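Local coordinates for protein Cas13d (uncultured Ruminococcus sp, PDB 6IV9) that binds a CRISPR RNA and, with its two HEPN domains, probably both matures that guide and cleaves the RNA targets it recognises, at residues Lys250-Gly255 with Leu259-Thr264; Leu581-Asp586 with Asn625-Ser630; Leu588-Ile593 with Gly725-Val730. The protein carries 2 engineered substitutions. All coordinates share one frame; numbering follows the deposited sequence.

Contact 1: Lys250-Gly255 with Leu259-Thr264; sequences KTKRLG and LEEPKT
Lys-252 and Glu-261 meet in a salt bridge spanning the turn that follows helix 232-251, with Lys-252 NZ lying 2.7 Å from Glu-261 OE1. The ammonium comes in on the syn side of that oxygen, 21° out of the carboxylate plane, and the two side chains cross obliquely. Their torsions explain the meeting. Lys-252 is the first residue beyond the helix and takes a positive phi; its chain bends at chi2 (-52°) and then runs straight to the carboxylate. Glu-261 sets CG between its backbone N and carbonyl carbon (chi1 71°) and is extended beyond it. The same ammonium also makes a weak bond back to Leu-249 O, in the last turn of the helix.

Deeper in the turn, backbone and apolar contacts work together. Leu-259 N donates to Leu-254 O at 3.2 Å, from above the carbonyl plane, a bent bond beside which the two leucine side chains cross at a slant. Leu-254 CB lies 4.0 Å from Leu-259 CB, and farther out Leu-254 CD2 comes within 4.2 Å of Leu-259 CD1. At the helix exit, Thr-251 OG1 accepts from Arg-253 N at 3.1 Å in an ST turn. Glu-260 leads away from this pairing, and its OE2 accepts from Ser-578 N.

The contact lies in the connection from helix 232-251 to helix 267-291: Leu-254 rests on Tyr-273 and Val-277 of the second helix, Leu-259 on its Met-280, while Tyr-273 OH bonds to Leu-259 O.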
# COMPACT_ATOMS: atom_id res chain seq x y z
N LYS A 250 -13.19 1.68 -25.34
CA LYS A 250 -13.52 2.90 -26.13
C LYS A 250 -13.01 4.17 -25.44
O LYS A 250 -12.73 5.13 -26.12
CB LYS A 250 -14.99 2.88 -26.53
CG LYS A 250 -15.36 1.73 -27.46
CD LYS A 250 -16.75 1.76 -28.05
CE LYS A 250 -17.84 1.47 -27.05
NZ LYS A 250 -19.04 0.85 -27.65
N THR A 251 -12.93 4.18 -24.11
CA THR A 251 -12.49 5.40 -23.40
C THR A 251 -11.04 5.76 -23.73
O THR A 251 -10.74 6.92 -23.61
CB THR A 251 -12.69 5.32 -21.89
OG1 THR A 251 -11.71 4.44 -21.34
CG2 THR A 251 -14.08 4.91 -21.49
N LYS A 252 -10.20 4.74 -23.88
CA LYS A 252 -8.74 4.86 -24.11
C LYS A 252 -8.01 5.14 -22.79
O LYS A 252 -6.79 5.26 -22.79
CB LYS A 252 -8.40 5.89 -25.19
CG LYS A 252 -9.08 5.71 -26.53
CD LYS A 252 -8.93 4.33 -27.08
CE LYS A 252 -9.57 4.13 -28.44
NZ LYS A 252 -9.85 2.71 -28.70
N ARG A 253 -8.76 5.14 -21.69
CA ARG A 253 -8.28 5.45 -20.31
C ARG A 253 -7.37 4.35 -19.76
O ARG A 253 -6.61 4.62 -18.83
CB ARG A 253 -9.47 5.76 -19.40
CG ARG A 253 -10.09 7.11 -19.68
CD ARG A 253 -10.33 7.88 -18.40
NE ARG A 253 -10.85 9.21 -18.61
CZ ARG A 253 -12.05 9.45 -19.08
NH1 ARG A 253 -12.89 8.46 -19.26
NH2 ARG A 253 -12.41 10.68 -19.35
N LEU A 254 -7.35 3.17 -20.38
CA LEU A 254 -6.49 2.04 -19.92
C LEU A 254 -5.02 2.41 -20.08
O LEU A 254 -4.19 1.86 -19.39
CB LEU A 254 -6.84 0.75 -20.66
CG LEU A 254 -8.03 -0.01 -20.08
CD1 LEU A 254 -8.38 -1.21 -20.93
CD2 LEU A 254 -7.78 -0.42 -18.65
N GLY A 255 -4.73 3.38 -20.93
CA GLY A 255 -3.37 3.87 -21.17
C GLY A 255 -2.77 4.49 -19.93
O GLY A 255 -1.56 4.53 -19.80
N LEU A 259 -1.53 0.20 -19.94
CA LEU A 259 -2.22 -0.76 -20.84
C LEU A 259 -2.64 -0.04 -22.13
O LEU A 259 -3.81 0.18 -22.33
CB LEU A 259 -3.43 -1.36 -20.14
CG LEU A 259 -3.07 -2.25 -18.96
CD1 LEU A 259 -4.32 -2.75 -18.29
CD2 LEU A 259 -2.20 -3.39 -19.43
N GLU A 260 -1.67 0.24 -22.96
CA GLU A 260 -1.84 0.91 -24.26
C GLU A 260 -2.38 -0.07 -25.30
O GLU A 260 -1.80 -1.11 -25.46
CB GLU A 260 -0.42 1.27 -24.68
CG GLU A 260 -0.32 1.94 -26.03
CD GLU A 260 0.54 3.17 -25.91
OE1 GLU A 260 1.67 3.14 -26.41
OE2 GLU A 260 0.10 4.12 -25.26
N GLU A 261 -3.41 0.32 -26.05
CA GLU A 261 -3.90 -0.52 -27.17
C GLU A 261 -2.82 -0.51 -28.26
O GLU A 261 -2.06 0.43 -28.30
CB GLU A 261 -5.24 -0.02 -27.72
CG GLU A 261 -5.12 1.28 -28.48
CD GLU A 261 -6.38 1.90 -29.06
OE1 GLU A 261 -7.46 1.43 -28.78
OE2 GLU A 261 -6.24 2.89 -29.79
N PRO A 262 -2.72 -1.51 -29.14
CA PRO A 262 -1.70 -1.52 -30.19
C PRO A 262 -1.84 -0.36 -31.17
O PRO A 262 -2.90 0.15 -31.32
CB PRO A 262 -1.99 -2.82 -30.95
CG PRO A 262 -2.70 -3.68 -29.95
CD PRO A 262 -3.53 -2.71 -29.16
N LYS A 263 -0.72 0.07 -31.74
CA LYS A 263 -0.71 1.16 -32.74
C LYS A 263 -1.43 0.70 -34.02
O LYS A 263 -2.15 1.49 -34.59
CB LYS A 263 0.72 1.63 -32.98
CG LYS A 263 1.01 3.04 -32.49
CD LYS A 263 1.99 3.12 -31.34
CE LYS A 263 1.43 3.80 -30.11
NZ LYS A 263 -0.02 4.03 -30.25
N THR A 264 -1.20 -0.53 -34.44
CA THR A 264 -1.84 -1.10 -35.65
C THR A 264 -3.32 -1.42 -35.37
O THR A 264 -3.66 -1.61 -34.22
CB THR A 264 -1.11 -2.35 -36.11
OG1 THR A 264 -1.08 -3.25 -35.01
CG2 THR A 264 0.31 -2.05 -36.53

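Contact 2: Leu581-Asp586 with Asn625-Ser630. With nucleotides of chain B.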
# COMPACT_ATOMS: atom_id res chain seq x y z
N LEU A 581 -6.65 11.50 -27.25
CA LEU A 581 -7.50 12.70 -27.13
C LEU A 581 -8.18 12.71 -25.77
O LEU A 581 -8.31 13.76 -25.20
CB LEU A 581 -8.55 12.70 -28.24
CG LEU A 581 -9.59 13.81 -28.09
CD1 LEU A 581 -8.92 15.16 -28.02
CD2 LEU A 581 -10.58 13.78 -29.23
N THR A 582 -8.57 11.55 -25.26
CA THR A 582 -9.28 11.49 -23.97
C THR A 582 -8.38 12.06 -22.87
O THR A 582 -8.87 12.74 -22.01
CB THR A 582 -9.66 10.05 -23.61
OG1 THR A 582 -10.67 9.64 -24.52
CG2 THR A 582 -10.19 9.93 -22.21
N MET A 583 -7.10 11.73 -22.91
CA MET A 583 -6.15 12.23 -21.90
C MET A 583 -6.00 13.75 -22.00
O MET A 583 -5.93 14.39 -20.98
CB MET A 583 -4.81 11.53 -22.07
CG MET A 583 -4.92 10.06 -21.81
SD MET A 583 -3.45 9.20 -22.26
CE MET A 583 -3.98 7.54 -21.87
N PHE A 584 -5.95 14.27 -23.22
CA PHE A 584 -5.82 15.73 -23.41
C PHE A 584 -7.07 16.40 -22.86
O PHE A 584 -6.97 17.42 -22.23
CB PHE A 584 -5.54 16.08 -24.86
CG PHE A 584 -4.13 15.75 -25.27
CD1 PHE A 584 -3.06 16.43 -24.72
CD2 PHE A 584 -3.86 14.74 -26.16
CE1 PHE A 584 -1.77 16.12 -25.06
CE2 PHE A 584 -2.56 14.43 -26.51
CZ PHE A 584 -1.52 15.12 -25.96
N ARG A 585 -8.23 15.81 -23.10
CA ARG A 585 -9.46 16.40 -22.54
C ARG A 585 -9.38 16.36 -21.01
O ARG A 585 -9.73 17.33 -20.39
CB ARG A 585 -10.71 15.68 -23.03
CG ARG A 585 -11.97 16.11 -22.30
CD ARG A 585 -13.24 15.46 -22.79
NE ARG A 585 -13.63 15.92 -24.11
CZ ARG A 585 -14.32 17.01 -24.35
NH1 ARG A 585 -14.76 17.76 -23.35
NH2 ARG A 585 -14.58 17.37 -25.58
N ASP A 586 -8.89 15.25 -20.45
CA ASP A 586 -8.77 15.14 -18.98
C ASP A 586 -7.84 16.24 -18.47
O ASP A 586 -8.18 16.89 -17.52
CB ASP A 586 -8.25 13.76 -18.57
CG ASP A 586 -9.26 12.64 -18.68
OD1 ASP A 586 -10.45 12.93 -18.74
OD2 ASP A 586 -8.84 11.49 -18.72
N ASN A 625 3.80 17.83 -18.28
CA ASN A 625 3.46 18.37 -16.95
C ASN A 625 2.13 17.88 -16.39
O ASN A 625 1.94 18.04 -15.21
CB ASN A 625 3.52 19.89 -16.98
CG ASN A 625 4.93 20.33 -17.25
OD1 ASN A 625 5.76 20.28 -16.36
ND2 ASN A 625 5.21 20.67 -18.48
N VAL A 626 1.24 17.37 -17.22
CA VAL A 626 -0.05 16.94 -16.64
C VAL A 626 -0.28 15.45 -16.88
O VAL A 626 -0.34 14.72 -15.92
CB VAL A 626 -1.21 17.79 -17.19
CG1 VAL A 626 -2.53 17.43 -16.54
CG2 VAL A 626 -0.93 19.27 -17.04
N ILE A 627 -0.33 15.05 -18.14
CA ILE A 627 -0.64 13.64 -18.49
C ILE A 627 0.41 12.70 -17.89
O ILE A 627 0.02 11.68 -17.41
CB ILE A 627 -0.76 13.47 -20.02
CG1 ILE A 627 -1.93 14.28 -20.58
CG2 ILE A 627 -0.86 12.00 -20.37
CD1 ILE A 627 -1.99 14.34 -22.08
N GLU A 628 1.67 13.09 -17.89
CA GLU A 628 2.75 12.20 -17.38
C GLU A 628 2.92 12.32 -15.86
O GLU A 628 3.82 11.71 -15.34
CB GLU A 628 4.05 12.42 -18.13
CG GLU A 628 3.98 11.98 -19.57
CD GLU A 628 5.31 12.00 -20.31
OE1 GLU A 628 6.31 12.46 -19.74
OE2 GLU A 628 5.33 11.58 -21.47
N SER A 629 2.10 13.13 -15.21
CA SER A 629 2.23 13.25 -13.75
C SER A 629 1.50 12.09 -13.07
O SER A 629 0.33 11.95 -13.28
CB SER A 629 1.68 14.54 -13.25
OG SER A 629 1.46 14.47 -11.87
N SER A 630 2.18 11.38 -12.19
CA SER A 630 1.54 10.27 -11.45
C SER A 630 0.42 10.83 -10.57
O SER A 630 -0.50 10.11 -10.25
CB SER A 630 2.53 9.48 -10.67
OG SER A 630 3.19 10.28 -9.74
P A B 40 12.34 17.91 -4.48
OP1 A B 40 13.72 18.41 -4.25
OP2 A B 40 11.79 17.77 -5.86
O5' A B 40 12.23 16.47 -3.80
C5' A B 40 12.26 15.26 -4.60
C4' A B 40 11.18 14.30 -4.19
O4' A B 40 9.93 14.67 -4.81
C3' A B 40 11.32 12.87 -4.70
O3' A B 40 12.33 12.09 -4.10
C2' A B 40 9.92 12.31 -4.47
O2' A B 40 9.68 11.74 -3.19
C1' A B 40 9.06 13.54 -4.76
N9 A B 40 8.28 13.47 -6.00
C8 A B 40 8.22 14.36 -7.04
N7 A B 40 7.36 14.02 -7.98
C5 A B 40 6.83 12.82 -7.53
C6 A B 40 5.85 11.96 -8.05
N6 A B 40 5.23 12.16 -9.21
N1 A B 40 5.53 10.85 -7.33
C2 A B 40 6.16 10.64 -6.17
N3 A B 40 7.10 11.38 -5.57
C4 A B 40 7.38 12.47 -6.31
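Ile-627 lays its CD1 methyl over one face of the Phe-584 ring, a CH-pi contact that forms the centre of this helix pairing. The methyl lies 3.8 Å from the centroid of the Phe-584 ring and 26° off its normal, displaced toward the rim, where Ile-627 CD1 is 3.5 Å from Phe-584 CE1. The two side chains cross at about a right angle. Ile-627 reaches the ring because its branch is extended beyond CG1 (chi2 171°), which carries CD1 clear of its own backbone.

Plain apolar packing adds a second surface: Met-583 CB is 4.0 Å from Ile-627 CD1, so one methyl touches two consecutive residues of helix 581-591. With an alanine at Phe-584, the Ile-627 methyl would probably lose its aromatic face, leaving a gap beside it.

The polar bond to RNA lies off to one side. Ser-630 OG accepts from N6 of A40 of chain B at 2.8 Å, in a nearly straight bond (168°), while the neighbouring Ser-629 holds the N-cap position of the next helix, its OG accepting from Phe-632 N.

Around this core, the Phe-584 ring also touches Leu-606 of helix 599-606 and Arg-619 and Thr-623 of helix 617-627, whereas Val-626 packs on Ile-724 of helix 713-760.

Contact 3: Leu588-Ile593 with Gly725-Val730; sequences LTILGI and GLYLTV. With nucleotides of chain B.
The C-terminal end of helix 581-591 is met here by the long helix 713-760, with Tyr-727 bonded to the carbonyl of Ile-590. Tyr-727 OH donates to Ile-590 O at 2.7 Å, with a C=O...donor angle of 157° and the donor tilted only slightly, 17°, from the carbonyl plane. The acceptor sits at the edge of the tyrosine ring, close to the ring plane. The side chain gets there by placing CG anti to its backbone N (chi1 170°), which sends the ring out from helix 713-760. Helix 581-591 ends before a residue could supply the usual i+4 N-H to Ile-590 O, and the phenol donates to it. Gly-592 then leaves helical geometry with a positive phi, and at its backbone angles a CB would press on the carbonyl O of Leu-591.

Apolar groups pack beside the tyrosine. Ile-590 CG1 lies 4.0 Å from Tyr-727 OH, and Leu-591 CD1 approaches Tyr-727 CD2 to 4.2 Å. A looser contact joins Ile-590 CG2 to Leu-728 CD2 at 4.5 Å.

On the RNA side of the long helix, Thr-729 OG1 folds back to bond Gly-725 O at 2.8 Å, reaching that oxygen from the opposite face to Thr-729 N, so two donors grip it. With its hydroxyl held there, Thr-729 lets CG2 pack 3.9 Å from C4' of U38 of chain B.

This is a helix C-terminus whose carbonyl is bonded by a side-chain donor from a packed neighbouring helix, while another flank of that neighbour lies against the crRNA sugar.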
# COMPACT_ATOMS: atom_id res chain seq x y z
N LEU A 588 -6.87 19.24 -19.92
CA LEU A 588 -7.43 20.61 -20.05
C LEU A 588 -8.56 20.82 -19.03
O LEU A 588 -8.61 21.86 -18.47
CB LEU A 588 -7.93 20.80 -21.48
CG LEU A 588 -6.89 21.35 -22.45
CD1 LEU A 588 -5.65 20.50 -22.46
CD2 LEU A 588 -7.47 21.48 -23.84
N THR A 589 -9.42 19.83 -18.85
CA THR A 589 -10.56 19.93 -17.90
C THR A 589 -10.07 20.10 -16.46
O THR A 589 -10.64 20.89 -15.75
CB THR A 589 -11.46 18.70 -18.03
OG1 THR A 589 -11.85 18.56 -19.38
CG2 THR A 589 -12.68 18.76 -17.15
N ILE A 590 -9.05 19.36 -16.04
CA ILE A 590 -8.56 19.51 -14.65
C ILE A 590 -8.00 20.91 -14.43
O ILE A 590 -8.09 21.39 -13.33
CB ILE A 590 -7.62 18.36 -14.22
CG1 ILE A 590 -7.78 18.04 -12.73
CG2 ILE A 590 -6.17 18.62 -14.57
CD1 ILE A 590 -7.12 16.77 -12.31
N LEU A 591 -7.33 21.47 -15.43
CA LEU A 591 -6.77 22.84 -15.34
C LEU A 591 -7.91 23.86 -15.27
O LEU A 591 -7.82 24.79 -14.50
CB LEU A 591 -5.90 23.07 -16.56
CG LEU A 591 -4.40 22.90 -16.38
CD1 LEU A 591 -4.00 22.23 -15.08
CD2 LEU A 591 -3.74 22.27 -17.57
N GLY A 592 -8.96 23.64 -16.06
CA GLY A 592 -10.12 24.54 -16.15
C GLY A 592 -10.33 24.98 -17.59
O GLY A 592 -9.48 25.63 -18.13
N ILE A 593 -11.47 24.58 -18.15
CA ILE A 593 -11.81 24.85 -19.57
C ILE A 593 -13.33 25.00 -19.68
O ILE A 593 -14.03 24.63 -18.76
CB ILE A 593 -11.30 23.68 -20.43
CG1 ILE A 593 -11.09 24.08 -21.89
CG2 ILE A 593 -12.21 22.48 -20.32
CD1 ILE A 593 -9.74 24.63 -22.18
N GLY A 725 2.40 21.93 -10.90
CA GLY A 725 2.84 20.90 -9.95
C GLY A 725 2.18 21.07 -8.60
O GLY A 725 1.79 20.09 -8.02
N LEU A 726 2.13 22.29 -8.11
CA LEU A 726 1.49 22.53 -6.79
C LEU A 726 0.00 22.22 -6.86
O LEU A 726 -0.49 21.63 -5.95
CB LEU A 726 1.70 23.99 -6.38
CG LEU A 726 0.89 24.41 -5.16
CD1 LEU A 726 1.27 23.59 -3.95
CD2 LEU A 726 1.09 25.88 -4.87
N TYR A 727 -0.65 22.64 -7.93
CA TYR A 727 -2.11 22.40 -8.07
C TYR A 727 -2.39 20.90 -8.05
O TYR A 727 -3.21 20.46 -7.30
CB TYR A 727 -2.61 23.00 -9.38
CG TYR A 727 -4.02 22.61 -9.73
CD1 TYR A 727 -5.07 22.94 -8.91
CD2 TYR A 727 -4.30 21.89 -10.87
CE1 TYR A 727 -6.37 22.58 -9.22
CE2 TYR A 727 -5.59 21.51 -11.19
CZ TYR A 727 -6.64 21.86 -10.36
OH TYR A 727 -7.91 21.50 -10.63
N LEU A 728 -1.65 20.14 -8.85
CA LEU A 728 -1.88 18.68 -8.88
C LEU A 728 -1.57 18.05 -7.52
O LEU A 728 -2.28 17.18 -7.11
CB LEU A 728 -1.01 18.07 -9.98
CG LEU A 728 -1.44 18.41 -11.39
CD1 LEU A 728 -0.49 17.83 -12.41
CD2 LEU A 728 -2.85 17.94 -11.64
N THR A 729 -0.48 18.49 -6.89
CA THR A 729 -0.09 17.94 -5.57
C THR A 729 -1.19 18.21 -4.54
O THR A 729 -1.56 17.31 -3.84
CB THR A 729 1.23 18.53 -5.08
OG1 THR A 729 2.24 18.21 -6.03
CG2 THR A 729 1.63 18.02 -3.72
N VAL A 730 -1.70 19.43 -4.50
CA VAL A 730 -2.72 19.74 -3.46
C VAL A 730 -3.98 18.90 -3.65
O VAL A 730 -4.49 18.37 -2.70
CB VAL A 730 -3.01 21.25 -3.45
CG1 VAL A 730 -4.26 21.56 -2.66
CG2 VAL A 730 -1.83 22.04 -2.95
P U B 38 3.31 12.48 -0.98
OP1 U B 38 1.96 12.03 -0.89
OP2 U B 38 4.23 11.97 -1.97
O5' U B 38 3.19 14.05 -1.17
C5' U B 38 4.32 14.78 -1.46
C4' U B 38 4.04 16.25 -1.22
O4' U B 38 3.61 16.42 0.15
C3' U B 38 5.31 17.08 -1.33
O3' U B 38 5.44 17.47 -2.70
C2' U B 38 5.03 18.25 -0.39
O2' U B 38 4.19 19.22 -0.98
C1' U B 38 4.21 17.58 0.70
N1 U B 38 5.00 17.19 1.87
C2 U B 38 4.35 17.21 3.10
O2 U B 38 3.18 17.54 3.21
N3 U B 38 5.12 16.81 4.17
C4 U B 38 6.45 16.38 4.13
O4 U B 38 7.02 16.04 5.18
C5 U B 38 7.03 16.34 2.81
C6 U B 38 6.30 16.74 1.76

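Along the chain, contact 1 comes first and closes a very short loop, with three residues between its segments, at the exit of helix 232-251. It is complete before the other two begin. Helix 581-591 then serves both: its first turns open contact 2, which closes through residues 625-630, and its last turn opens contact 3, which closes much later on helix 713-760. The two therefore cross, and they touch where Leu-728 packs beside Asn-625 and Ser-629. Contact 1 joins the group in space through the Arg-253 to Asp-586 salt bridge and the probable hydrogen bond between Thr-582 OG1 and Thr-251 O. Helix 581-591 is thus the shared element linking an earlier turn to RNA-contacting segments.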